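Polycomb protein Pcl (Drosophila melanogaster, PDB 5OQD) helps establish repression of homeotic genes in the early embryo as part of the Esc/E(z) complex, which methylates histone H3, this piece holding its second PHD finger and winged-helix domain. Local coordinates at residues R66-F71 with L96-Y101; I90-V95 with L129-K134; Y111-N116 with P168-L173. One frame throughout, in Å; residues are numbered along the deposited sequence.

Interaction 1. Residues R66-F71 with L96-Y101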
loop_
_atom_site.group_PDB
_atom_site.type_symbol
_atom_site.label_atom_id
_atom_site.label_comp_id
_atom_site.label_asym_id
_atom_site.label_seq_id
_atom_site.Cartn_x
_atom_site.Cartn_y
_atom_site.Cartn_z
ATOM N N ARG B 66 -4.273 0.632 7.023
ATOM C CA ARG B 66 -5.349 0.114 6.188
ATOM C C ARG B 66 -5.100 0.433 4.718
ATOM O O ARG B 66 -5.019 1.598 4.330
ATOM C CB ARG B 66 -6.696 0.680 6.640
ATOM C CG ARG B 66 -7.865 -0.255 6.393
ATOM C CD ARG B 66 -9.125 0.225 7.092
ATOM N NE ARG B 66 -10.136 -0.827 7.160
ATOM C CZ ARG B 66 -11.032 -1.066 6.209
ATOM N NH1 ARG B 66 -11.047 -0.325 5.108
ATOM N NH2 ARG B 66 -11.912 -2.047 6.357
ATOM N N GLY B 67 -4.965 -0.613 3.909
ATOM C CA GLY B 67 -4.697 -0.455 2.491
ATOM C C GLY B 67 -3.260 -0.782 2.134
ATOM O O GLY B 67 -2.934 -0.994 0.966
ATOM N N ASP B 68 -2.405 -0.867 3.144
ATOM C CA ASP B 68 -0.989 -1.084 2.912
ATOM C C ASP B 68 -0.681 -2.562 2.807
ATOM O O ASP B 68 -0.584 -3.262 3.798
ATOM C CB ASP B 68 -0.184 -0.477 4.054
ATOM C CG ASP B 68 1.295 -0.713 3.913
ATOM O OD1 ASP B 68 1.708 -1.300 2.907
ATOM O OD2 ASP B 68 2.053 -0.303 4.807
ATOM N N MET B 69 -0.526 -3.024 1.580
ATOM C CA MET B 69 -0.236 -4.416 1.310
ATOM C C MET B 69 1.027 -4.572 0.494
ATOM O O MET B 69 1.175 -5.541 -0.234
ATOM C CB MET B 69 -1.401 -5.073 0.590
ATOM C CG MET B 69 -2.576 -5.363 1.495
ATOM S SD MET B 69 -4.112 -5.539 0.580
ATOM C CE MET B 69 -3.717 -6.893 -0.520
ATOM N N PHE B 70 1.935 -3.618 0.599
ATOM C CA PHE B 70 3.055 -3.578 -0.313
ATOM C C PHE B 70 4.134 -4.542 0.135
ATOM O O PHE B 70 5.162 -4.148 0.666
ATOM C CB PHE B 70 3.607 -2.162 -0.403
ATOM C CG PHE B 70 2.667 -1.190 -1.041
ATOM C CD1 PHE B 70 1.727 -0.527 -0.291
ATOM C CD2 PHE B 70 2.729 -0.941 -2.393
ATOM C CE1 PHE B 70 0.862 0.365 -0.878
ATOM C CE2 PHE B 70 1.867 -0.051 -2.987
ATOM C CZ PHE B 70 0.933 0.605 -2.228
ATOM N N PHE B 71 3.861 -5.821 -0.093
ATOM C CA PHE B 71 4.755 -6.902 0.275
ATOM C C PHE B 71 4.763 -7.962 -0.809
ATOM O O PHE B 71 3.812 -8.098 -1.556
ATOM C CB PHE B 71 4.278 -7.555 1.566
ATOM C CG PHE B 71 4.438 -6.702 2.779
ATOM C CD1 PHE B 71 5.623 -6.694 3.478
ATOM C CD2 PHE B 71 3.394 -5.931 3.235
ATOM C CE1 PHE B 71 5.771 -5.921 4.603
ATOM C CE2 PHE B 71 3.533 -5.152 4.360
ATOM C CZ PHE B 71 4.724 -5.146 5.046
ATOM N N LEU B 96 0.368 8.801 -0.536
ATOM C CA LEU B 96 -0.802 9.670 -0.613
ATOM C C LEU B 96 -2.101 8.873 -0.635
ATOM O O LEU B 96 -3.077 9.248 0.014
ATOM C CB LEU B 96 -0.717 10.567 -1.849
ATOM C CG LEU B 96 0.317 11.692 -1.796
ATOM C CD1 LEU B 96 0.469 12.353 -3.157
ATOM C CD2 LEU B 96 -0.067 12.715 -0.739
ATOM N N HIS B 97 -2.112 7.776 -1.388
ATOM C CA HIS B 97 -3.296 6.928 -1.467
ATOM C C HIS B 97 -3.561 6.268 -0.117
ATOM O O HIS B 97 -4.706 6.173 0.317
ATOM C CB HIS B 97 -3.139 5.867 -2.561
ATOM C CG HIS B 97 -4.430 5.238 -2.982
ATOM N ND1 HIS B 97 -4.741 4.986 -4.301
ATOM C CD2 HIS B 97 -5.493 4.811 -2.259
ATOM C CE1 HIS B 97 -5.940 4.435 -4.372
ATOM N NE2 HIS B 97 -6.417 4.319 -3.147
ATOM N N ILE B 98 -2.496 5.817 0.541
ATOM C CA ILE B 98 -2.598 5.250 1.883
ATOM C C ILE B 98 -3.143 6.287 2.861
ATOM O O ILE B 98 -4.006 5.987 3.687
ATOM C CB ILE B 98 -1.233 4.732 2.384
ATOM C CG1 ILE B 98 -0.876 3.414 1.696
ATOM C CG2 ILE B 98 -1.244 4.540 3.895
ATOM C CD1 ILE B 98 0.502 2.895 2.053
ATOM N N ALA B 99 -2.638 7.513 2.751
ATOM C CA ALA B 99 -3.065 8.603 3.619
ATOM C C ALA B 99 -4.553 8.897 3.460
ATOM O O ALA B 99 -5.290 8.961 4.442
ATOM C CB ALA B 99 -2.245 9.855 3.338
ATOM N N LEU B 100 -4.989 9.068 2.216
ATOM C CA LEU B 100 -6.380 9.404 1.928
ATOM C C LEU B 100 -7.333 8.250 2.235
ATOM O O LEU B 100 -8.504 8.470 2.542
ATOM C CB LEU B 100 -6.528 9.827 0.465
ATOM C CG LEU B 100 -5.846 11.143 0.081
ATOM C CD1 LEU B 100 -5.940 11.386 -1.415
ATOM C CD2 LEU B 100 -6.460 12.302 0.850
ATOM N N TYR B 101 -6.829 7.023 2.150
ATOM C CA TYR B 101 -7.654 5.843 2.390
ATOM C C TYR B 101 -7.923 5.643 3.879
ATOM O O TYR B 101 -9.032 5.286 4.276
ATOM C CB TYR B 101 -6.985 4.597 1.801
ATOM C CG TYR B 101 -7.846 3.356 1.829
ATOM C CD1 TYR B 101 -8.929 3.216 0.968
ATOM C CD2 TYR B 101 -7.570 2.315 2.704
ATOM C CE1 TYR B 101 -9.714 2.081 0.989
ATOM C CE2 TYR B 101 -8.348 1.174 2.730
ATOM C CZ TYR B 101 -9.419 1.062 1.870
ATOM O OH TYR B 101 -10.199 -0.071 1.892
#

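Interaction 2. Residues I90-V95 with L129-K134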
loop_
_atom_site.group_PDB
_atom_site.type_symbol
_atom_site.label_atom_id
_atom_site.label_comp_id
_atom_site.label_asym_id
_atom_site.label_seq_id
_atom_site.Cartn_x
_atom_site.Cartn_y
_atom_site.Cartn_z
ATOM N N ILE B 90 7.990 1.880 -1.855
ATOM C CA ILE B 90 6.835 2.558 -2.412
ATOM C C ILE B 90 7.079 4.026 -2.707
ATOM O O ILE B 90 7.871 4.678 -2.053
ATOM C CB ILE B 90 5.615 2.439 -1.488
ATOM C CG1 ILE B 90 5.795 3.316 -0.258
ATOM C CG2 ILE B 90 5.403 0.999 -1.078
ATOM C CD1 ILE B 90 4.493 3.686 0.398
ATOM N N GLU B 91 6.412 4.513 -3.739
ATOM C CA GLU B 91 6.458 5.910 -4.139
ATOM C C GLU B 91 5.487 6.816 -3.384
ATOM O O GLU B 91 4.683 6.359 -2.584
ATOM C CB GLU B 91 6.264 6.043 -5.644
ATOM C CG GLU B 91 7.568 6.220 -6.399
ATOM C CD GLU B 91 7.989 7.674 -6.513
ATOM O OE1 GLU B 91 7.752 8.444 -5.562
ATOM O OE2 GLU B 91 8.554 8.050 -7.558
ATOM N N TRP B 92 5.588 8.112 -3.654
ATOM C CA TRP B 92 4.753 9.125 -3.021
ATOM C C TRP B 92 3.273 8.925 -3.301
ATOM O O TRP B 92 2.445 9.187 -2.452
ATOM C CB TRP B 92 5.192 10.528 -3.438
ATOM C CG TRP B 92 6.412 10.968 -2.727
ATOM C CD1 TRP B 92 7.591 11.340 -3.282
ATOM C CD2 TRP B 92 6.585 11.061 -1.314
ATOM N NE1 TRP B 92 8.490 11.662 -2.306
ATOM C CE2 TRP B 92 7.893 11.500 -1.086
ATOM C CE3 TRP B 92 5.761 10.814 -0.220
ATOM C CZ2 TRP B 92 8.395 11.696 0.187
ATOM C CZ3 TRP B 92 6.260 11.013 1.038
ATOM C CH2 TRP B 92 7.562 11.448 1.235
ATOM N N VAL B 93 2.935 8.480 -4.498
ATOM C CA VAL B 93 1.544 8.248 -4.829
ATOM C C VAL B 93 0.965 7.189 -3.904
ATOM O O VAL B 93 -0.177 7.286 -3.485
ATOM C CB VAL B 93 1.371 7.802 -6.290
ATOM C CG1 VAL B 93 2.288 6.640 -6.604
ATOM C CG2 VAL B 93 -0.070 7.425 -6.562
ATOM N N ASP B 94 1.756 6.169 -3.606
ATOM C CA ASP B 94 1.353 5.125 -2.675
ATOM C C ASP B 94 1.137 5.655 -1.259
ATOM O O ASP B 94 0.197 5.271 -0.582
ATOM C CB ASP B 94 2.372 3.989 -2.685
ATOM C CG ASP B 94 2.661 3.482 -4.081
ATOM O OD1 ASP B 94 1.722 3.378 -4.880
ATOM O OD2 ASP B 94 3.828 3.186 -4.379
ATOM N N VAL B 95 2.012 6.547 -0.823
ATOM C CA VAL B 95 1.887 7.204 0.472
ATOM C C VAL B 95 0.620 8.055 0.534
ATOM O O VAL B 95 -0.113 8.027 1.525
ATOM C CB VAL B 95 3.112 8.088 0.766
ATOM C CG1 VAL B 95 2.886 8.915 2.024
ATOM C CG2 VAL B 95 4.361 7.235 0.893
ATOM N N LEU B 129 7.027 4.525 6.922
ATOM C CA LEU B 129 6.788 4.160 5.528
ATOM C C LEU B 129 8.022 3.558 4.864
ATOM O O LEU B 129 9.147 3.957 5.158
ATOM C CB LEU B 129 6.323 5.383 4.736
ATOM C CG LEU B 129 4.984 5.991 5.154
ATOM C CD1 LEU B 129 4.872 7.418 4.646
ATOM C CD2 LEU B 129 3.825 5.147 4.652
ATOM N N PRO B 130 7.810 2.583 3.968
ATOM C CA PRO B 130 8.897 1.962 3.204
ATOM C C PRO B 130 9.306 2.776 1.977
ATOM O O PRO B 130 8.978 2.402 0.851
ATOM C CB PRO B 130 8.299 0.620 2.786
ATOM C CG PRO B 130 6.839 0.889 2.676
ATOM C CD PRO B 130 6.520 1.906 3.742
ATOM N N ILE B 131 10.014 3.878 2.198
ATOM C CA ILE B 131 10.496 4.707 1.099
ATOM C C ILE B 131 12.011 4.871 1.166
ATOM O O ILE B 131 12.638 4.501 2.159
ATOM C CB ILE B 131 9.833 6.097 1.102
ATOM C CG1 ILE B 131 10.135 6.829 2.412
ATOM C CG2 ILE B 131 8.332 5.976 0.889
ATOM C CD1 ILE B 131 9.398 8.144 2.564
ATOM N N CYS B 132 12.594 5.425 0.109
ATOM C CA CYS B 132 14.038 5.620 0.046
ATOM C C CYS B 132 14.501 6.670 1.052
ATOM O O CYS B 132 13.695 7.425 1.594
ATOM C CB CYS B 132 14.467 6.019 -1.368
ATOM S SG CYS B 132 13.774 7.581 -1.953
ATOM N N GLU B 133 15.794 6.702 1.341
ATOM C CA GLU B 133 16.323 7.674 2.290
ATOM C C GLU B 133 16.127 9.099 1.773
ATOM O O GLU B 133 15.868 10.025 2.525
ATOM C CB GLU B 133 17.782 7.388 2.636
ATOM C CG GLU B 133 18.095 7.507 4.122
ATOM C CD GLU B 133 17.336 6.497 4.972
ATOM O OE1 GLU B 133 16.350 6.883 5.637
ATOM O OE2 GLU B 133 17.729 5.312 4.991
ATOM N N LYS B 134 16.270 9.267 0.475
ATOM C CA LYS B 134 16.111 10.589 -0.116
ATOM C C LYS B 134 14.728 11.155 0.185
ATOM O O LYS B 134 14.589 12.327 0.527
ATOM C CB LYS B 134 16.343 10.534 -1.627
#

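Interaction 3. Residues Y111-N116 with P168-L173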
loop_
_atom_site.group_PDB
_atom_site.type_symbol
_atom_site.label_atom_id
_atom_site.label_comp_id
_atom_site.label_asym_id
_atom_site.label_seq_id
_atom_site.Cartn_x
_atom_site.Cartn_y
_atom_site.Cartn_z
ATOM N N TYR B 111 -13.600 15.711 1.572
ATOM C CA TYR B 111 -12.301 15.924 1.016
ATOM C C TYR B 111 -11.418 16.046 2.203
ATOM O O TYR B 111 -11.859 15.935 3.301
ATOM C CB TYR B 111 -12.261 17.266 0.301
ATOM C CG TYR B 111 -12.798 17.297 -1.101
ATOM C CD1 TYR B 111 -14.139 17.454 -1.345
ATOM C CD2 TYR B 111 -11.958 17.204 -2.177
ATOM C CE1 TYR B 111 -14.628 17.485 -2.624
ATOM C CE2 TYR B 111 -12.439 17.226 -3.456
ATOM C CZ TYR B 111 -13.772 17.365 -3.665
ATOM O OH TYR B 111 -14.237 17.393 -4.934
ATOM N N HIS B 112 -10.162 16.325 1.970
ATOM C CA HIS B 112 -9.167 16.492 3.020
ATOM C C HIS B 112 -8.202 17.613 2.654
ATOM O O HIS B 112 -7.611 17.605 1.573
ATOM C CB HIS B 112 -8.396 15.192 3.256
ATOM C CG HIS B 112 -9.245 14.073 3.777
ATOM N ND1 HIS B 112 -10.184 13.430 3.000
ATOM C CD2 HIS B 112 -9.294 13.485 4.994
ATOM C CE1 HIS B 112 -10.777 12.493 3.719
ATOM N NE2 HIS B 112 -10.255 12.505 4.932
ATOM N N HIS B 113 -8.052 18.577 3.555
ATOM C CA HIS B 113 -7.135 19.688 3.330
ATOM C C HIS B 113 -5.700 19.177 3.308
ATOM O O HIS B 113 -5.286 18.441 4.204
ATOM C CB HIS B 113 -7.305 20.760 4.407
ATOM C CG HIS B 113 -6.654 22.065 4.072
ATOM N ND1 HIS B 113 -5.356 22.364 4.431
ATOM C CD2 HIS B 113 -7.121 23.151 3.413
ATOM C CE1 HIS B 113 -5.053 23.579 4.005
ATOM N NE2 HIS B 113 -6.106 24.077 3.384
ATOM N N LEU B 114 -4.953 19.565 2.277
ATOM C CA LEU B 114 -3.585 19.089 2.100
ATOM C C LEU B 114 -2.704 19.439 3.294
ATOM O O LEU B 114 -2.056 18.565 3.864
ATOM C CB LEU B 114 -2.979 19.663 0.819
ATOM C CG LEU B 114 -1.519 19.292 0.546
ATOM C CD1 LEU B 114 -1.344 17.781 0.509
ATOM C CD2 LEU B 114 -1.033 19.923 -0.750
ATOM N N LEU B 115 -2.695 20.713 3.674
ATOM C CA LEU B 115 -1.865 21.183 4.779
ATOM C C LEU B 115 -2.358 20.697 6.139
ATOM O O LEU B 115 -1.558 20.338 7.003
ATOM C CB LEU B 115 -1.797 22.713 4.782
ATOM C CG LEU B 115 -1.022 23.382 5.919
ATOM C CD1 LEU B 115 0.448 22.991 5.872
ATOM C CD2 LEU B 115 -1.188 24.894 5.879
ATOM N N ASN B 116 -3.674 20.685 6.323
ATOM C CA ASN B 116 -4.261 20.396 7.627
ATOM C C ASN B 116 -4.415 18.910 7.940
ATOM O O ASN B 116 -4.245 18.493 9.085
ATOM C CB ASN B 116 -5.627 21.075 7.745
ATOM C CG ASN B 116 -5.537 22.586 7.649
ATOM O OD1 ASN B 116 -4.489 23.175 7.914
ATOM N ND2 ASN B 116 -6.640 23.222 7.272
ATOM N N PRO B 168 -6.731 26.077 -4.569
ATOM C CA PRO B 168 -7.201 24.755 -4.117
ATOM C C PRO B 168 -6.234 24.072 -3.162
ATOM O O PRO B 168 -5.047 23.985 -3.444
ATOM C CB PRO B 168 -7.294 23.953 -5.408
ATOM C CG PRO B 168 -6.170 24.456 -6.214
ATOM C CD PRO B 168 -6.348 25.925 -6.058
ATOM N N ALA B 169 -6.751 23.600 -2.037
ATOM C CA ALA B 169 -5.951 22.874 -1.066
ATOM C C ALA B 169 -6.561 21.538 -0.671
ATOM O O ALA B 169 -6.120 20.917 0.283
ATOM C CB ALA B 169 -5.707 23.733 0.159
ATOM N N PHE B 170 -7.585 21.105 -1.393
ATOM C CA PHE B 170 -8.346 19.928 -0.997
ATOM C C PHE B 170 -8.195 18.754 -1.950
ATOM O O PHE B 170 -8.259 18.911 -3.159
ATOM C CB PHE B 170 -9.819 20.278 -0.832
ATOM C CG PHE B 170 -10.116 21.061 0.409
ATOM C CD1 PHE B 170 -10.183 20.437 1.638
ATOM C CD2 PHE B 170 -10.326 22.424 0.348
ATOM C CE1 PHE B 170 -10.455 21.158 2.782
ATOM C CE2 PHE B 170 -10.600 23.150 1.486
ATOM C CZ PHE B 170 -10.664 22.516 2.706
ATOM N N TYR B 171 -7.980 17.572 -1.389
ATOM C CA TYR B 171 -7.834 16.373 -2.194
ATOM C C TYR B 171 -8.659 15.215 -1.666
ATOM O O TYR B 171 -8.952 15.132 -0.488
ATOM C CB TYR B 171 -6.367 15.975 -2.297
ATOM C CG TYR B 171 -5.529 17.006 -2.999
ATOM C CD1 TYR B 171 -5.465 17.050 -4.375
ATOM C CD2 TYR B 171 -4.818 17.949 -2.283
ATOM C CE1 TYR B 171 -4.709 17.998 -5.020
ATOM C CE2 TYR B 171 -4.058 18.900 -2.920
ATOM C CZ TYR B 171 -4.009 18.916 -4.289
ATOM O OH TYR B 171 -3.254 19.861 -4.925
ATOM N N ALA B 172 -9.033 14.324 -2.566
ATOM C CA ALA B 172 -9.806 13.143 -2.217
ATOM C C ALA B 172 -9.633 12.075 -3.285
ATOM O O ALA B 172 -9.333 12.383 -4.438
ATOM C CB ALA B 172 -11.276 13.497 -2.051
ATOM N N LEU B 173 -9.812 10.818 -2.895
ATOM C CA LEU B 173 -9.800 9.723 -3.853
ATOM C C LEU B 173 -10.996 9.861 -4.783
ATOM O O LEU B 173 -12.114 10.111 -4.329
ATOM C CB LEU B 173 -9.830 8.372 -3.138
ATOM C CG LEU B 173 -8.596 7.981 -2.323
ATOM C CD1 LEU B 173 -8.873 6.721 -1.515
ATOM C CD2 LEU B 173 -7.401 7.779 -3.232
#

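Interaction 1. Residues R66-F71 with L96-Y101
Tyr101 and Ile98, one turn apart on helix 92-104, meet the loop 66-71 of the second PHD finger, a worked example of how two small domains can be joined through a few side chains. Tyr101 can be followed outward. Its CB leaves the helix toward the loop, with CG anti to the backbone N (chi1 -172°). At the ring edge CD2 lies 3.1 Å from Arg66 O, the carbonyl oxygen standing near the ring plane, and the same CD2 comes within 4.0 Å of Gly67 CA. Next along that edge, CE2 is 4.0 Å from Arg66 CG, the aliphatic part of the arginine. CZ follows, 3.9 Å from Arg66 NH1, the guanidinium and ring planes being only 19° apart. At the tip, OH sits 3.3 Å from Arg66 NH1, at an angle too poor for a hydrogen bond; both turn instead to Asp39, OH by a hydrogen bond and NH1 by a salt bridge.

Gly67 leaves room for this ring: a side chain there would run into Tyr101 CD2, and its backbone angles also suit a residue without CB. Ile98 adds the apolar half. Its CD1 reaches Phe70 CE1 at 3.9 Å and Asp68 CB at 4.0 Å. Asp68 OD1 accepts a nearly straight bond (178°) from Phe70 N, which closes an Asx turn, and is also salt-bridged to Arg87.

With no direct hydrogen bond across, the contact is a mixed seam, apolar round Ile98 and polar at the Tyr101 and Arg66 end, bridged by Asp39 and by Asn102, which bonds Arg66 N and Ile98 O.

Interaction 2. Residues I90-V95 with L129-K134
Ile90 and Ile131 cross obliquely where the residues leading into helix 92-104 meet those leading into helix 133-136, illustrating how branched side chains interlock when their backbones are pinned close by. The pin is a single bond, Ile90 N to Pro130 O at 2.9 Å and nearly straight (174°). In both isoleucines CG1 takes the crowded position between the backbone N and the carbonyl carbon (chi1 73° and 60°), leaving CG2 beside the backbone N. From there Ile131 CG2 lies against the opposing backbone, 3.2 Å from Ile90 O, and also meets Ile90 CG1 at 3.9 Å. Pro130 slants across Ile90 on another side, its CG lying against both CG1 and CG2.

Farther along the helix, Val95 points toward the partner segment, and Leu129 CD1 touches both its methyls, 3.6 Å from Val95 CG1. Val95 and Ile131 instead cross at about a right angle. Trp92 starts away from the partner segment, yet its indole swings back to bring CH2 within 4.0 Å of Ile131 CD1.

The touching residues are all buried. Helix 114-125 packs on Trp92 and Val95 through Ile122, while helix 140-153 supplies Leu143, Arg146 and Leu147 around the indole, which also meets the ring of Trp135. The contact thus lies at the start of helix 92-104, within the helical packing of the winged-helix domain.

Interaction 3. Residues Y111-N116 with P168-L173
His112 and Tyr171 exchange two backbone hydrogen bonds, forming the antiparallel hydrogen-bonded pair by which strand 112-113 joins strand 170-173. Tyr171 N to His112 O is 3.0 Å and nearly straight; the return bond from His112 N to Tyr171 O bends to 135°. A third backbone bond, Leu114 N to Ala169 O at 2.7 Å, carries the pairing past the strand into the first turn of helix 114-125.

The aromatic part belongs to His113 and Phe170, the adjoining non-hydrogen-bonded pair. The histidine turns its edge to the phenylalanine face in a T-shaped stack, with centroids 5.1 Å apart and planes at 82°. Its CG lies anti to the backbone N (chi1 -166°), directing ND1 to Asn116 N at 3.0 Å, close to the ring plane, as the N-cap bond of the helix. Ala169 O lies over one face of this ring and Asn116 ND2 over the opposite one, while His113 NE2 touches Ala169 CB at 3.3 Å. Thus one ring links a strand pair to a helix start. An alanine at His113 is likely to leave Asn116 N without its cap, the Phe170 face without its edge partner and Ala169 CB without its neighbour.

Apolar contacts finish the seam: Tyr111 CD2 meets Ala172 CB at 3.8 Å, and Leu114 CD2 meets Tyr171 CE2 at 3.9 Å.

Strand 170-173 is the middle strand of the winged-helix domain's three-stranded antiparallel sheet, with 158-161 along its other edge. Behind Leu114 and Tyr171 lies helix 140-153, and His112 leans on helix 92-104 at Leu103 and Arg104.

Helix 92-104 carries one segment of each of interactions 1 and 2 and packs against interaction 3. Interactions 1 and 2 have centres about 11 Å apart and touch where Phe70 packs on Ile90 and Asp94. Interaction 3 lies about 17 Å from interaction 1, centre to centre, and meets its helix through Leu173 against His97 and Leu100. Interactions 2 and 3 do not touch; their centres are about 20 Å apart. Along the chain interaction 1 closes before 3 opens, whereas 2 alternates with each. The general lesson is that one helix can face a zinc-finger loop, a helix-leading segment and a sheet, consistent with the PHD finger and winged-helix domain packing as one unit, joined here through interaction 1.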